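DNA repair and telomere maintenance protein nbs1 (Schizosaccharomyces pombe, PDB 3HUF) serves in the MRN complex of DNA double-strand break repair and telomere maintenance, binding phosphorylated partners such as Ctp1 through N-terminal FHA and BRCT domains. Local coordinates at residues G78-N82 / E83-G87; R16-P20 / G21-V25; W129-N132 / L133-G137; K41-S44 / K45-R49; P55-K58 / D59-G63. All blocks are in the same frame, centred on the assembly; numbering follows the deposited sequence.

Contact 1 (G78-N82 / E83-G87)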
loop_
_atom_site.group_PDB
_atom_site.type_symbol
_atom_site.label_atom_id
_atom_site.label_comp_id
_atom_site.label_asym_id
_atom_site.label_seq_id
_atom_site.Cartn_x
_atom_site.Cartn_y
_atom_site.Cartn_z
ATOM N N GLY A 78 11.751 31.566 -13.981
ATOM C CA GLY A 78 11.222 30.301 -14.513
ATOM C C GLY A 78 11.171 29.131 -13.523
ATOM O O GLY A 78 11.617 29.251 -12.377
ATOM N N THR A 79 10.637 27.997 -13.988
ATOM C CA THR A 79 10.534 26.749 -13.201
ATOM C C THR A 79 10.907 25.557 -14.076
ATOM O O THR A 79 10.534 25.499 -15.250
ATOM C CB THR A 79 9.094 26.539 -12.663
ATOM O OG1 THR A 79 8.705 27.680 -11.897
ATOM C CG2 THR A 79 8.976 25.264 -11.782
ATOM N N LYS A 80 11.670 24.616 -13.517
ATOM C CA LYS A 80 12.052 23.420 -14.262
ATOM C C LYS A 80 11.637 22.232 -13.428
ATOM O O LYS A 80 11.717 22.280 -12.185
ATOM C CB LYS A 80 13.572 23.345 -14.502
ATOM C CG LYS A 80 14.213 24.581 -15.180
ATOM C CD LYS A 80 15.684 24.327 -15.514
ATOM C CE LYS A 80 16.230 25.400 -16.410
ATOM N NZ LYS A 80 17.598 25.080 -16.963
ATOM N N VAL A 81 11.201 21.172 -14.104
ATOM C CA VAL A 81 11.002 19.874 -13.460
ATOM C C VAL A 81 11.916 18.846 -14.144
ATOM O O VAL A 81 11.856 18.681 -15.372
ATOM C CB VAL A 81 9.556 19.410 -13.559
ATOM C CG1 VAL A 81 9.371 18.067 -12.783
ATOM C CG2 VAL A 81 8.590 20.502 -13.032
ATOM N N ASN A 82 12.791 18.191 -13.378
ATOM C CA ASN A 82 13.693 17.205 -13.975
ATOM C C ASN A 82 14.389 17.841 -15.167
ATOM O O ASN A 82 14.436 17.256 -16.236
ATOM C CB ASN A 82 12.919 15.916 -14.379
ATOM C CG ASN A 82 12.541 15.060 -13.157
ATOM O OD1 ASN A 82 13.088 15.262 -12.082
ATOM N ND2 ASN A 82 11.623 14.127 -13.319
ATOM N N GLU A 83 14.880 19.070 -14.959
ATOM C CA GLU A 83 15.657 19.868 -15.940
ATOM C C GLU A 83 14.907 20.379 -17.184
ATOM O O GLU A 83 15.506 20.971 -18.076
ATOM C CB GLU A 83 16.962 19.155 -16.323
ATOM C CG GLU A 83 17.902 19.009 -15.137
ATOM C CD GLU A 83 19.143 18.189 -15.456
ATOM O OE1 GLU A 83 19.316 17.750 -16.626
ATOM O OE2 GLU A 83 19.953 17.981 -14.518
ATOM N N LYS A 84 13.601 20.161 -17.233
ATOM C CA LYS A 84 12.792 20.667 -18.329
ATOM C C LYS A 84 12.020 21.915 -17.878
ATOM O O LYS A 84 11.262 21.874 -16.905
ATOM C CB LYS A 84 11.831 19.579 -18.795
ATOM C CG LYS A 84 11.073 19.884 -20.072
ATOM C CD LYS A 84 9.981 18.858 -20.310
ATOM C CE LYS A 84 9.143 19.199 -21.535
ATOM N NZ LYS A 84 9.696 18.547 -22.729
ATOM N N VAL A 85 12.237 23.017 -18.588
ATOM C CA VAL A 85 11.506 24.272 -18.383
ATOM C C VAL A 85 9.985 24.011 -18.435
ATOM O O VAL A 85 9.480 23.370 -19.366
ATOM C CB VAL A 85 11.894 25.323 -19.492
ATOM C CG1 VAL A 85 10.879 26.469 -19.564
ATOM C CG2 VAL A 85 13.324 25.853 -19.297
ATOM N N VAL A 86 9.267 24.510 -17.436
ATOM C CA VAL A 86 7.817 24.453 -17.443
ATOM C C VAL A 86 7.269 25.568 -18.331
ATOM O O VAL A 86 7.545 26.756 -18.104
ATOM C CB VAL A 86 7.245 24.569 -16.023
ATOM C CG1 VAL A 86 5.737 24.663 -16.065
ATOM C CG2 VAL A 86 7.693 23.365 -15.177
ATOM N N GLY A 87 6.514 25.169 -19.349
ATOM C CA GLY A 87 5.971 26.103 -20.324
ATOM C C GLY A 87 4.709 26.721 -19.770
ATOM O O GLY A 87 4.262 26.362 -18.679
HETATM O O HOH W 1 9.044 28.301 -16.513
#
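V81 and V86 meet methyl to methyl, CG2 of V81 lying 3.7 Å from CG2 of V86. In V81 it is CG1 that stands opposite the backbone N (chi1 -176°), which leaves CG2 beside that N as the branch reaching V86. T79 runs alongside V86 and points the same way, its CG2 4.1 Å from CG2 of V86, while its OG1 turns off to D72 OD1. V70 of strand 68-72 touches T79, V81 and V86 alike, making this the closely packed face of the hairpin.

The backbone is joined just as firmly. V86 N reaches T79 O at 2.7 Å in an almost straight bond (174°), and V81 and K84 form a hydrogen-bonded antiparallel pair in which V81 N to K84 O and K84 N to V81 O each measure 2.9 Å. Beyond V86, water 1 takes the T79 amide and donates to V86 O, bridging the strands where direct pairing ends.

The opposite face is looser. K80 and V85 form a non-hydrogen-bonded pair whose side chains touch through CE of the extended lysine, 4.1 Å from V85 CG2. E83 sits exposed at the bend. K84 starts on the V81 face, but its chain leads away. N82 is tied down instead: OD1 accepts from K99 N and ND2 donates to D97 O. With N82 and E83 both at positive phi, this is a two-residue beta hairpin closed by a type I' turn, here at the rim of an FHA-domain sheet.

Contact 2 (R16-P20 / G21-V25)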
loop_
_atom_site.group_PDB
_atom_site.type_symbol
_atom_site.label_atom_id
_atom_site.label_comp_id
_atom_site.label_asym_id
_atom_site.label_seq_id
_atom_site.Cartn_x
_atom_site.Cartn_y
_atom_site.Cartn_z
ATOM N N ARG A 16 7.405 17.368 3.650
ATOM C CA ARG A 16 5.969 17.571 3.745
ATOM C C ARG A 16 5.200 16.624 2.850
ATOM O O ARG A 16 5.522 16.469 1.683
ATOM C CB ARG A 16 5.606 19.023 3.407
ATOM C CG ARG A 16 4.104 19.243 3.371
ATOM C CD ARG A 16 3.730 20.681 3.450
ATOM N NE ARG A 16 2.283 20.832 3.347
ATOM C CZ ARG A 16 1.666 22.001 3.235
ATOM N NH1 ARG A 16 2.373 23.129 3.223
ATOM N NH2 ARG A 16 0.340 22.041 3.143
ATOM N N ILE A 17 4.170 16.000 3.410
ATOM C CA ILE A 17 3.259 15.169 2.627
ATOM C C ILE A 17 2.219 16.040 1.890
ATOM O O ILE A 17 1.512 16.830 2.504
ATOM C CB ILE A 17 2.530 14.168 3.527
ATOM C CG1 ILE A 17 3.536 13.232 4.192
ATOM C CG2 ILE A 17 1.598 13.319 2.723
ATOM C CD1 ILE A 17 2.883 12.431 5.289
ATOM N N LEU A 18 2.144 15.887 0.575
ATOM C CA LEU A 18 1.234 16.678 -0.235
ATOM C C LEU A 18 0.034 15.838 -0.652
ATOM O O LEU A 18 0.164 14.833 -1.306
ATOM C CB LEU A 18 1.964 17.214 -1.493
ATOM C CG LEU A 18 3.168 18.135 -1.246
ATOM C CD1 LEU A 18 3.677 18.718 -2.609
ATOM C CD2 LEU A 18 2.828 19.271 -0.240
ATOM N N PHE A 19 -1.151 16.283 -0.295
ATOM C CA PHE A 19 -2.354 15.581 -0.674
ATOM C C PHE A 19 -2.873 16.151 -1.998
ATOM O O PHE A 19 -2.471 17.238 -2.392
ATOM C CB PHE A 19 -3.394 15.746 0.433
ATOM C CG PHE A 19 -2.881 15.395 1.788
ATOM C CD1 PHE A 19 -2.871 16.342 2.809
ATOM C CD2 PHE A 19 -2.416 14.124 2.060
ATOM C CE1 PHE A 19 -2.405 16.012 4.084
ATOM C CE2 PHE A 19 -1.956 13.786 3.317
ATOM C CZ PHE A 19 -1.939 14.740 4.331
ATOM N N PRO A 20 -3.716 15.382 -2.716
ATOM C CA PRO A 20 -4.501 15.899 -3.827
ATOM C C PRO A 20 -5.113 17.270 -3.538
ATOM O O PRO A 20 -5.713 17.469 -2.476
ATOM C CB PRO A 20 -5.589 14.840 -3.981
ATOM C CG PRO A 20 -4.810 13.535 -3.697
ATOM C CD PRO A 20 -3.915 13.924 -2.545
ATOM N N GLY A 21 -4.962 18.184 -4.497
ATOM C CA GLY A 21 -5.467 19.544 -4.384
ATOM C C GLY A 21 -4.386 20.445 -4.944
ATOM O O GLY A 21 -3.472 19.988 -5.638
ATOM N N THR A 22 -4.472 21.731 -4.631
ATOM C CA THR A 22 -3.569 22.706 -5.207
ATOM C C THR A 22 -2.793 23.494 -4.160
ATOM O O THR A 22 -3.335 23.883 -3.131
ATOM C CB THR A 22 -4.340 23.683 -6.099
ATOM O OG1 THR A 22 -5.248 22.955 -6.945
ATOM C CG2 THR A 22 -3.373 24.412 -6.970
ATOM N N TYR A 23 -1.527 23.749 -4.449
ATOM C CA TYR A 23 -0.639 24.482 -3.578
ATOM C C TYR A 23 -0.057 25.653 -4.347
ATOM O O TYR A 23 0.285 25.519 -5.517
ATOM C CB TYR A 23 0.503 23.574 -3.109
ATOM C CG TYR A 23 0.008 22.372 -2.319
ATOM C CD1 TYR A 23 -0.347 21.180 -2.967
ATOM C CD2 TYR A 23 -0.149 22.441 -0.932
ATOM C CE1 TYR A 23 -0.828 20.067 -2.248
ATOM C CE2 TYR A 23 -0.626 21.333 -0.198
ATOM C CZ TYR A 23 -0.962 20.157 -0.864
ATOM O OH TYR A 23 -1.429 19.081 -0.144
ATOM N N ILE A 24 0.068 26.797 -3.682
ATOM C CA ILE A 24 0.880 27.883 -4.213
ATOM C C ILE A 24 2.196 27.890 -3.459
ATOM O O ILE A 24 2.253 27.795 -2.221
ATOM C CB ILE A 24 0.155 29.254 -4.233
ATOM C CG1 ILE A 24 -0.702 29.355 -5.485
ATOM C CG2 ILE A 24 1.143 30.420 -4.314
ATOM C CD1 ILE A 24 -2.099 29.011 -5.255
ATOM N N VAL A 25 3.261 27.926 -4.248
ATOM C CA VAL A 25 4.615 27.744 -3.776
ATOM C C VAL A 25 5.373 29.047 -4.086
ATOM O O VAL A 25 5.317 29.562 -5.203
ATOM C CB VAL A 25 5.249 26.532 -4.524
ATOM C CG1 VAL A 25 6.631 26.228 -4.019
ATOM C CG2 VAL A 25 4.312 25.281 -4.453
HETATM O O HOH W 2 -0.312 18.988 2.357
#
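Y23 projects its ring back toward the chain that precedes it, and R16, L18 and F19 each meet a different part of it. L18 comes over one face: its CD2 sits 4.1 Å from the centroid of the Y23 ring, 17° off the normal, in a CH-pi contact. R16 arrives at the rim, with NH2 near the ring plane and 3.5 Å from Y23 CE2. The guanidinium is turned almost perpendicular to the ring (88°), presenting its own face to that edge. Its chain reaches so far because it is extended from CG to NE. On another part of the rim, F19 O lies in the ring plane, 3.3 Å from Y23 CE1.

The phenol oxygen ends this approach at the backbone, where F19 N donates to Y23 OH at 2.8 Å along a bent path (136°). Water 2 joins Y23 OH, R16 NH2 and I17 O, linking the tyrosine to both neighbours. The guanidinium also donates to main-chain carbonyls, NH2 to D32 O and NH1 to H35 O.

Y23 thus ties strand 21-26 of one sheet of the FHA sandwich to strand 16-18 of the other. Buried polar groups are satisfied by main chain and a shared water; donation from the arginine NH2 would probably polarise water 2 and strengthen it as a donor to I17 O.

Contact 3 (W129-N132 / L133-G137)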
loop_
_atom_site.group_PDB
_atom_site.type_symbol
_atom_site.label_atom_id
_atom_site.label_comp_id
_atom_site.label_asym_id
_atom_site.label_seq_id
_atom_site.Cartn_x
_atom_site.Cartn_y
_atom_site.Cartn_z
ATOM N N TRP A 129 -15.080 4.186 3.211
ATOM C CA TRP A 129 -13.781 4.796 3.465
ATOM C C TRP A 129 -13.031 5.315 2.225
ATOM O O TRP A 129 -12.079 6.086 2.366
ATOM C CB TRP A 129 -12.884 3.819 4.226
ATOM C CG TRP A 129 -13.232 3.630 5.677
ATOM C CD1 TRP A 129 -13.807 2.522 6.256
ATOM C CD2 TRP A 129 -13.001 4.562 6.746
ATOM N NE1 TRP A 129 -13.949 2.717 7.611
ATOM C CE2 TRP A 129 -13.452 3.955 7.938
ATOM C CE3 TRP A 129 -12.442 5.847 6.811
ATOM C CZ2 TRP A 129 -13.384 4.600 9.175
ATOM C CZ3 TRP A 129 -12.371 6.479 8.041
ATOM C CH2 TRP A 129 -12.840 5.859 9.205
ATOM N N ALA A 130 -13.449 4.899 1.027
ATOM C CA ALA A 130 -12.646 5.130 -0.198
ATOM C C ALA A 130 -12.421 6.602 -0.529
ATOM O O ALA A 130 -11.294 7.014 -0.770
ATOM C CB ALA A 130 -13.254 4.424 -1.391
ATOM N N SER A 131 -13.497 7.378 -0.532
ATOM C CA SER A 131 -13.436 8.817 -0.779
ATOM C C SER A 131 -12.479 9.543 0.184
ATOM O O SER A 131 -11.673 10.367 -0.255
ATOM C CB SER A 131 -14.852 9.409 -0.745
ATOM O OG SER A 131 -14.829 10.813 -0.615
ATOM N N ASN A 132 -12.550 9.200 1.472
ATOM C CA ASN A 132 -11.643 9.680 2.510
ATOM C C ASN A 132 -10.190 9.456 2.118
ATOM O O ASN A 132 -9.394 10.390 2.120
ATOM C CB ASN A 132 -11.956 8.909 3.819
ATOM C CG ASN A 132 -11.302 9.506 5.074
ATOM O OD1 ASN A 132 -10.141 9.204 5.399
ATOM N ND2 ASN A 132 -12.087 10.286 5.840
ATOM N N LEU A 133 -9.854 8.213 1.755
ATOM C CA LEU A 133 -8.446 7.844 1.483
ATOM C C LEU A 133 -7.982 8.393 0.151
ATOM O O LEU A 133 -6.851 8.835 0.031
ATOM C CB LEU A 133 -8.219 6.336 1.563
ATOM C CG LEU A 133 -8.703 5.642 2.831
ATOM C CD1 LEU A 133 -8.297 4.189 2.854
ATOM C CD2 LEU A 133 -8.207 6.346 4.125
ATOM N N ASN A 134 -8.872 8.398 -0.831
ATOM C CA ASN A 134 -8.558 8.963 -2.132
ATOM C C ASN A 134 -8.135 10.441 -2.015
ATOM O O ASN A 134 -7.198 10.870 -2.679
ATOM C CB ASN A 134 -9.721 8.769 -3.122
ATOM C CG ASN A 134 -9.987 7.271 -3.447
ATOM O OD1 ASN A 134 -9.155 6.372 -3.169
ATOM N ND2 ASN A 134 -11.163 7.002 -3.995
ATOM N N LEU A 135 -8.814 11.186 -1.142
ATOM C CA LEU A 135 -8.506 12.593 -0.899
ATOM C C LEU A 135 -7.147 12.815 -0.250
ATOM O O LEU A 135 -6.614 13.911 -0.340
ATOM C CB LEU A 135 -9.617 13.270 -0.089
ATOM C CG LEU A 135 -10.932 13.390 -0.850
ATOM C CD1 LEU A 135 -12.087 13.674 0.087
ATOM C CD2 LEU A 135 -10.842 14.452 -1.944
ATOM N N LEU A 136 -6.588 11.768 0.364
ATOM C CA LEU A 136 -5.214 11.780 0.837
ATOM C C LEU A 136 -4.203 11.344 -0.218
ATOM O O LEU A 136 -3.008 11.429 0.027
ATOM C CB LEU A 136 -5.049 10.867 2.067
ATOM C CG LEU A 136 -5.903 11.165 3.302
ATOM C CD1 LEU A 136 -5.618 10.168 4.450
ATOM C CD2 LEU A 136 -5.680 12.615 3.765
ATOM N N GLY A 137 -4.673 10.866 -1.366
ATOM C CA GLY A 137 -3.797 10.311 -2.420
ATOM C C GLY A 137 -3.571 8.815 -2.319
ATOM O O GLY A 137 -2.582 8.280 -2.859
#
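L133 and W129 pair through the backbone in the last turns of helix 123-134, which closes in a Schellman motif inside the beta-alpha-beta unit of the first BRCT domain.

Three main-chain bonds of the i to i+4 kind cross the contact. L133 N meets W129 O at 3.1 Å, and N134 N meets A130 O at 2.8 Å, both nearly along the C=O axis. L135 N completes the set on S131 O, its donor tilted from the carbonyl plane. Two shorter-range bonds then finish the helix, L136 N to L133 O and G137 N to N134 O, with G137 at positive phi (92°).

Side chains pack against these same carbonyls. CB of N134 lies 3.3 Å from A130 O, and its amide rests against that oxygen. An alanine at N134 removes the amide and would probably uncover the A130 carbonyl, leaving a gap beside the helix end. L135 folds its CG to 3.2 Å from S131 O, with CD1 near the serine hydroxyl.

L133 is buried, touching I118 and F120 of strand 118-120 as well as L181 and L184 of helix 178-184. CG stands beside its own backbone N (chi1 -52°) and so passes 3.4 Å from W129 O. The CD2 branch lies across the N132 side chain, 3.7 Å from N132 OD1.

Contact 4 (K41-S44 / K45-R49)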
loop_
_atom_site.group_PDB
_atom_site.type_symbol
_atom_site.label_atom_id
_atom_site.label_comp_id
_atom_site.label_asym_id
_atom_site.label_seq_id
_atom_site.Cartn_x
_atom_site.Cartn_y
_atom_site.Cartn_z
ATOM N N LYS A 41 16.633 33.897 -2.882
ATOM C CA LYS A 41 16.683 35.150 -3.641
ATOM C C LYS A 41 15.902 35.159 -4.953
ATOM O O LYS A 41 15.171 36.118 -5.238
ATOM C CB LYS A 41 18.143 35.539 -3.939
ATOM C CG LYS A 41 18.770 36.505 -2.936
ATOM C CD LYS A 41 19.064 37.899 -3.534
ATOM C CE LYS A 41 19.578 38.853 -2.452
ATOM N NZ LYS A 41 19.735 40.281 -2.887
ATOM N N SER A 42 16.079 34.108 -5.748
ATOM C CA SER A 42 15.607 34.095 -7.140
ATOM C C SER A 42 14.208 33.487 -7.311
ATOM O O SER A 42 13.691 33.403 -8.427
ATOM C CB SER A 42 16.619 33.366 -8.036
ATOM O OG SER A 42 16.747 32.001 -7.631
ATOM N N ILE A 43 13.605 33.094 -6.199
ATOM C CA ILE A 43 12.239 32.566 -6.182
ATOM C C ILE A 43 11.268 33.732 -6.051
ATOM O O ILE A 43 11.435 34.568 -5.176
ATOM C CB ILE A 43 12.056 31.593 -5.005
ATOM C CG1 ILE A 43 13.081 30.469 -5.123
ATOM C CG2 ILE A 43 10.604 31.020 -4.950
ATOM C CD1 ILE A 43 13.005 29.429 -4.024
ATOM N N SER A 44 10.281 33.804 -6.939
ATOM C CA SER A 44 9.256 34.849 -6.880
ATOM C C SER A 44 8.390 34.674 -5.651
ATOM O O SER A 44 8.282 33.561 -5.119
ATOM C CB SER A 44 8.368 34.807 -8.106
ATOM O OG SER A 44 9.149 34.883 -9.269
ATOM N N LYS A 45 7.777 35.775 -5.214
ATOM C CA LYS A 45 6.877 35.785 -4.064
ATOM C C LYS A 45 5.807 34.693 -4.127
ATOM O O LYS A 45 5.621 33.951 -3.173
ATOM C CB LYS A 45 6.209 37.149 -3.925
ATOM C CG LYS A 45 7.155 38.247 -3.533
ATOM C CD LYS A 45 6.395 39.500 -3.176
ATOM C CE LYS A 45 7.060 40.693 -3.803
ATOM N NZ LYS A 45 6.957 40.594 -5.283
ATOM N N ARG A 46 5.089 34.643 -5.244
ATOM C CA ARG A 46 4.230 33.514 -5.588
ATOM C C ARG A 46 4.850 32.934 -6.863
ATOM O O ARG A 46 4.820 33.592 -7.910
ATOM C CB ARG A 46 2.801 33.979 -5.871
ATOM C CG ARG A 46 2.053 34.562 -4.681
ATOM C CD ARG A 46 0.649 35.082 -5.072
ATOM N NE ARG A 46 -0.247 34.046 -5.609
ATOM C CZ ARG A 46 -0.561 33.904 -6.904
ATOM N NH1 ARG A 46 -0.058 34.732 -7.821
ATOM N NH2 ARG A 46 -1.388 32.933 -7.289
ATOM N N HIS A 47 5.418 31.727 -6.786
ATOM C CA HIS A 47 6.288 31.246 -7.870
ATOM C C HIS A 47 5.686 30.149 -8.753
ATOM O O HIS A 47 5.707 30.252 -9.990
ATOM C CB HIS A 47 7.657 30.803 -7.332
ATOM C CG HIS A 47 8.682 30.596 -8.405
ATOM N ND1 HIS A 47 9.695 31.492 -8.653
ATOM C CD2 HIS A 47 8.839 29.600 -9.306
ATOM C CE1 HIS A 47 10.432 31.060 -9.662
ATOM N NE2 HIS A 47 9.934 29.909 -10.070
ATOM N N ALA A 48 5.180 29.100 -8.117
ATOM C CA ALA A 48 4.635 27.947 -8.809
ATOM C C ALA A 48 3.314 27.490 -8.194
ATOM O O ALA A 48 3.051 27.724 -7.010
ATOM C CB ALA A 48 5.647 26.781 -8.785
ATOM N N ARG A 49 2.502 26.825 -9.006
ATOM C CA ARG A 49 1.369 26.074 -8.515
ATOM C C ARG A 49 1.631 24.586 -8.746
ATOM O O ARG A 49 2.031 24.197 -9.833
ATOM C CB ARG A 49 0.096 26.518 -9.226
ATOM C CG ARG A 49 -1.136 25.748 -8.793
ATOM C CD ARG A 49 -2.363 26.124 -9.626
ATOM N NE ARG A 49 -2.534 27.579 -9.695
ATOM C CZ ARG A 49 -3.176 28.320 -8.787
ATOM N NH1 ARG A 49 -3.745 27.759 -7.713
ATOM N NH2 ARG A 49 -3.249 29.639 -8.960
#
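H47 folds its imidazole back under the preceding turn, where ND1 accepts the S44 amide: S44 N to H47 ND1 is 2.9 Å. The donor lies in the ring plane, 6° out of it, so it meets ND1 at the ring edge. The histidine torsions make this possible, with CG opposite the backbone N (chi1 -167°) and the ring swung toward the chain before it. NE2, at the far corner, binds G78 O, a pattern consistent with a neutral ring carrying its proton on NE2.

I43 fills the space beside the ring. Its CG2 branch packs 3.8 Å from H47 CB, and the two side chains cross at about a right angle. Removing the imidazole with an alanine at H47 would probably leave the S44 amide and G78 O without their mates and free the turn to shift.

The serine rotamer serves another partner. OG of S44 stands beside its backbone N (chi1 -55°) and hydrogen-bonds a modified side chain of the bound peptide, which K45 N also binds. The K45 chain, bent at its outer torsions, packs on the peptide backbone. S44 and H47 fit the Ser-x-x-His signature of FHA domains, in which serine contacts the phosphopeptide and histidine braces the binding loop.

H47 and A48 both face V25, forming a classic beta bulge where the loop enters strand 48-52 next to strand 21-26; I43 and H47 also rest on L102 of strand 97-102.

Contact 5 (P55-K58 / D59-G63)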
loop_
_atom_site.group_PDB
_atom_site.type_symbol
_atom_site.label_atom_id
_atom_site.label_comp_id
_atom_site.label_asym_id
_atom_site.label_seq_id
_atom_site.Cartn_x
_atom_site.Cartn_y
_atom_site.Cartn_z
ATOM N N PRO A 55 -6.374 9.970 -6.966
ATOM C CA PRO A 55 -5.987 8.752 -7.718
ATOM C C PRO A 55 -7.096 8.099 -8.558
ATOM O O PRO A 55 -8.271 8.315 -8.291
ATOM C CB PRO A 55 -5.515 7.802 -6.612
ATOM C CG PRO A 55 -6.249 8.263 -5.369
ATOM C CD PRO A 55 -6.431 9.746 -5.507
ATOM N N SER A 56 -6.726 7.327 -9.583
ATOM C CA SER A 56 -7.719 6.537 -10.315
ATOM C C SER A 56 -7.670 5.104 -9.818
ATOM O O SER A 56 -6.726 4.718 -9.127
ATOM C CB SER A 56 -7.499 6.569 -11.834
ATOM O OG SER A 56 -6.832 7.752 -12.255
ATOM N N GLU A 57 -8.680 4.326 -10.187
ATOM C CA GLU A 57 -8.789 2.938 -9.752
ATOM C C GLU A 57 -7.597 2.112 -10.245
ATOM O O GLU A 57 -7.075 1.282 -9.518
ATOM C CB GLU A 57 -10.123 2.320 -10.200
ATOM C CG GLU A 57 -10.480 1.019 -9.440
ATOM C CD GLU A 57 -10.142 1.077 -7.924
ATOM O OE1 GLU A 57 -10.779 1.883 -7.201
ATOM O OE2 GLU A 57 -9.260 0.320 -7.454
ATOM N N LYS A 58 -7.150 2.405 -11.462
ATOM C CA LYS A 58 -5.985 1.754 -12.045
ATOM C C LYS A 58 -4.723 1.834 -11.230
ATOM O O LYS A 58 -3.936 0.892 -11.242
ATOM C CB LYS A 58 -5.741 2.259 -13.465
ATOM C CG LYS A 58 -5.198 3.654 -13.591
ATOM C CD LYS A 58 -5.319 4.116 -15.032
ATOM C CE LYS A 58 -4.811 5.516 -15.182
ATOM N NZ LYS A 58 -5.283 6.091 -16.468
ATOM N N ASP A 59 -4.540 2.938 -10.500
ATOM C CA ASP A 59 -3.324 3.173 -9.725
ATOM C C ASP A 59 -3.249 2.231 -8.534
ATOM O O ASP A 59 -2.149 1.943 -8.039
ATOM C CB ASP A 59 -3.281 4.618 -9.224
ATOM C CG ASP A 59 -3.251 5.647 -10.375
ATOM O OD1 ASP A 59 -2.586 5.399 -11.400
ATOM O OD2 ASP A 59 -3.902 6.703 -10.251
ATOM N N TYR A 60 -4.411 1.776 -8.059
ATOM C CA TYR A 60 -4.461 0.768 -6.960
ATOM C C TYR A 60 -3.799 -0.536 -7.435
ATOM O O TYR A 60 -3.137 -1.216 -6.665
ATOM C CB TYR A 60 -5.903 0.509 -6.508
ATOM C CG TYR A 60 -6.085 -0.776 -5.678
ATOM C CD1 TYR A 60 -5.663 -0.846 -4.351
ATOM C CD2 TYR A 60 -6.671 -1.914 -6.245
ATOM C CE1 TYR A 60 -5.812 -2.025 -3.607
ATOM C CE2 TYR A 60 -6.820 -3.088 -5.524
ATOM C CZ TYR A 60 -6.392 -3.142 -4.217
ATOM O OH TYR A 60 -6.554 -4.303 -3.525
ATOM N N PHE A 61 -3.955 -0.850 -8.724
ATOM C CA PHE A 61 -3.353 -2.047 -9.300
ATOM C C PHE A 61 -1.923 -1.877 -9.825
ATOM O O PHE A 61 -1.128 -2.817 -9.745
ATOM C CB PHE A 61 -4.242 -2.582 -10.425
ATOM C CG PHE A 61 -5.566 -3.054 -9.950
ATOM C CD1 PHE A 61 -6.694 -2.253 -10.058
ATOM C CD2 PHE A 61 -5.688 -4.291 -9.352
ATOM C CE1 PHE A 61 -7.934 -2.712 -9.616
ATOM C CE2 PHE A 61 -6.910 -4.747 -8.911
ATOM C CZ PHE A 61 -8.034 -3.959 -9.048
ATOM N N THR A 62 -1.596 -0.703 -10.369
ATOM C CA THR A 62 -0.272 -0.492 -10.976
ATOM C C THR A 62 0.754 0.022 -9.960
ATOM O O THR A 62 1.969 -0.109 -10.163
ATOM C CB THR A 62 -0.334 0.546 -12.111
ATOM O OG1 THR A 62 -0.705 1.833 -11.550
ATOM C CG2 THR A 62 -1.334 0.132 -13.157
ATOM N N GLY A 63 0.273 0.644 -8.900
ATOM C CA GLY A 63 1.152 1.343 -7.961
ATOM C C GLY A 63 1.649 2.688 -8.493
ATOM O O GLY A 63 2.585 3.267 -7.933
HETATM O O HOH W 3 -4.192 8.565 -11.953
#
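OD2 of D59 is gripped by two groups, the S56 amide and water 3. S56 N reaches D59 OD2 at 3.0 Å in a fairly straight bond (165°), arriving on the anti side of the carboxylate and 35° out of its plane. The aspartate CG lies beside its own backbone N (chi1 -62°), folding the group back over the start of the helix. Water 3 donates to the same oxygen and also bonds S56 OG, so the serine hydroxyl joins the carboxylate indirectly. D59 N returns a bond to S56 O at 3.1 Å.

The S56 amide held by D59 is one half of the exchange found in a capping box, here at the beginning of the short helix 57-62 in the FHA domain. Behind it, E57 and Y60 lie side by side, OE2 of E57 3.5 Å from Y60 CB and the carboxylate steeply inclined to the ring. The tyrosine OH goes on to R143 O, joining the helix to the first BRCT domain.

K58 O gathers the far end of the helix. T62 N meets K58 O at 3.0 Å, in the carbonyl plane, while F61 N adds a weak bond to the same oxygen. The T62 methyl CG2 also approaches K58 O, at 3.3 Å, and OG1 bonds G64 N.

Along the chain the order is contact 2, contact 4, contact 5, contact 1, contact 3. Contacts 1, 4 and 5 fall in the FHA domain, contact 2 joins the two sheets of the same FHA sandwich, and contact 3 lies in the first BRCT domain. Contacts 2 and 4 share the mixed sheet through the neighbouring strands 21-26 and 48-52, paired by V25 N to A48 O at 2.8 Å. Contacts 1 and 4 meet where G78 approaches H47, at the peptide-binding end. Contacts 2, 3 and 5 cluster at the other end: P20 and F19 pack on 135-137, and P55 touches N134. Centres of contacts 3 and 4 lie about 30 Å apart, so the phosphopeptide site is well separated from the FHA-BRCT junction.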